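Long-range contact in Tni2 (Pseudomonas fluorescens, PDB 6B12), which probably serves as an immunity protein that binds and neutralises Tne2, an NAD(P)-degrading toxin delivered by the type VI secretion system: residues 35-40 against 52-57. Sequence-based numbering, arbitrary orientation.
Sequences VEARWR and RGLLAI
The methyl groups of A37 and A56 meet tip to tip, CB of A37 lying 3.8 Å from CB of A56, and this pairing illustrates how small residues let two β strands approach without sharing hydrogen bonds. The strand axes come within 7.4 Å and run nearly in the same direction, with an angle of 17° between them. L54 extends the apolar seam alongside. With chi1 at 62°, its CG is tucked over its own backbone, flanked by N and C, and the two methyls fork from there. CD1 reaches the methyl of A37, 4.1 Å from its CB, whereas CD2 lies against main chain, 3.8 Å from O of V35 and 4.1 Å from N of E36. L54 thus rests on the peptide link between V35 and E36. Between them, L54 and the backbone at G53 cover part of V35, although CB of V35 points away from 52-57. Strand alternation points the CB atoms of L54 and A56 toward 35-40 and that of L55 away. The two backbones draw closest at the G53 end, where CA of G53 is 4.8 Å from CA of V35. The peptide under L54 belongs to a classic β bulge, in which V35 and E36 both face I8 of strand 5-9. F5 of that same strand is touched by the side chains of both A37 and A56. Strand 34-41 is paired with 5-9 and 44-49 in one antiparallel sheet, while 54-58 is an outermost strand, within this chain, of a second and pairs with 64-70; the contact joins these two sheets face to face.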
# COMPACT_ATOMS: atom_id res chain seq x y z
N VAL C 35 -15.21 3.23 -6.97
CA VAL C 35 -15.41 3.66 -8.34
C VAL C 35 -15.62 5.16 -8.46
O VAL C 35 -15.64 5.67 -9.59
CB VAL C 35 -16.60 2.91 -8.99
CG1 VAL C 35 -16.28 1.40 -9.06
CG2 VAL C 35 -17.90 3.15 -8.22
N GLU C 36 -15.80 5.88 -7.35
CA GLU C 36 -15.99 7.32 -7.45
C GLU C 36 -15.40 8.01 -6.22
O GLU C 36 -15.54 7.50 -5.10
CB GLU C 36 -17.47 7.70 -7.59
CG GLU C 36 -17.66 9.23 -7.48
CD GLU C 36 -19.04 9.68 -7.83
OE1 GLU C 36 -19.82 8.85 -8.30
OE2 GLU C 36 -19.33 10.89 -7.61
N ALA C 37 -14.72 9.14 -6.45
CA ALA C 37 -14.35 10.07 -5.39
C ALA C 37 -15.07 11.38 -5.67
O ALA C 37 -15.05 11.85 -6.81
CB ALA C 37 -12.84 10.29 -5.34
N ARG C 38 -15.73 11.92 -4.66
CA ARG C 38 -16.54 13.12 -4.82
C ARG C 38 -16.19 14.09 -3.70
O ARG C 38 -15.87 13.67 -2.59
CB ARG C 38 -18.04 12.72 -4.79
CG ARG C 38 -19.07 13.78 -4.64
CD ARG C 38 -20.46 13.11 -4.60
NE ARG C 38 -20.73 12.37 -3.36
CZ ARG C 38 -21.54 11.32 -3.26
NH1 ARG C 38 -22.18 10.85 -4.33
NH2 ARG C 38 -21.72 10.74 -2.08
N TRP C 39 -16.24 15.39 -4.00
CA TRP C 39 -15.93 16.38 -2.96
C TRP C 39 -16.54 17.72 -3.32
O TRP C 39 -16.97 17.95 -4.45
CB TRP C 39 -14.40 16.54 -2.76
CG TRP C 39 -13.67 17.11 -3.99
CD1 TRP C 39 -13.31 18.41 -4.20
CD2 TRP C 39 -13.21 16.38 -5.14
NE1 TRP C 39 -12.66 18.54 -5.41
CE2 TRP C 39 -12.60 17.31 -6.01
CE3 TRP C 39 -13.29 15.03 -5.53
CZ2 TRP C 39 -12.05 16.94 -7.24
CZ3 TRP C 39 -12.75 14.66 -6.76
CH2 TRP C 39 -12.14 15.61 -7.59
N ARG C 40 -16.58 18.63 -2.33
CA ARG C 40 -17.03 19.99 -2.56
C ARG C 40 -15.84 20.94 -2.67
O ARG C 40 -14.88 20.85 -1.90
CB ARG C 40 -17.95 20.47 -1.44
CG ARG C 40 -18.46 21.87 -1.71
CD ARG C 40 -19.50 22.33 -0.69
NE ARG C 40 -18.97 22.40 0.67
CZ ARG C 40 -18.31 23.45 1.17
NH1 ARG C 40 -18.06 24.54 0.44
NH2 ARG C 40 -17.88 23.40 2.42
N ARG C 52 -13.24 0.83 -13.29
CA ARG C 52 -12.15 -0.10 -13.00
C ARG C 52 -11.60 0.02 -11.60
O ARG C 52 -10.82 -0.85 -11.19
CB ARG C 52 -11.00 0.11 -13.98
CG ARG C 52 -11.37 -0.30 -15.39
CD ARG C 52 -10.31 0.14 -16.37
NE ARG C 52 -10.49 -0.56 -17.64
CZ ARG C 52 -10.19 -0.04 -18.82
NH1 ARG C 52 -9.71 1.20 -18.87
NH2 ARG C 52 -10.38 -0.73 -19.93
N GLY C 53 -11.94 1.07 -10.88
CA GLY C 53 -11.47 1.28 -9.53
C GLY C 53 -10.43 2.39 -9.46
O GLY C 53 -9.68 2.67 -10.42
N LEU C 54 -10.38 3.05 -8.30
CA LEU C 54 -9.41 4.10 -8.06
C LEU C 54 -9.11 4.16 -6.57
O LEU C 54 -9.88 3.67 -5.75
CB LEU C 54 -9.91 5.46 -8.56
CG LEU C 54 -11.19 5.99 -7.89
CD1 LEU C 54 -10.89 6.93 -6.71
CD2 LEU C 54 -12.08 6.74 -8.90
N LEU C 55 -7.98 4.77 -6.24
CA LEU C 55 -7.60 4.99 -4.85
C LEU C 55 -7.37 6.49 -4.75
O LEU C 55 -6.56 7.03 -5.50
CB LEU C 55 -6.35 4.18 -4.50
CG LEU C 55 -5.88 4.05 -3.06
CD1 LEU C 55 -6.94 3.37 -2.16
CD2 LEU C 55 -4.58 3.25 -3.06
N ALA C 56 -8.10 7.15 -3.85
CA ALA C 56 -8.06 8.62 -3.78
C ALA C 56 -7.76 9.06 -2.36
O ALA C 56 -8.31 8.51 -1.40
CB ALA C 56 -9.40 9.25 -4.22
N ILE C 57 -6.90 10.07 -2.23
CA ILE C 57 -6.67 10.73 -0.94
C ILE C 57 -6.75 12.23 -1.16
O ILE C 57 -6.54 12.74 -2.26
CB ILE C 57 -5.31 10.37 -0.29
CG1 ILE C 57 -4.16 10.70 -1.25
CG2 ILE C 57 -5.28 8.89 0.13
CD1 ILE C 57 -2.81 10.87 -0.56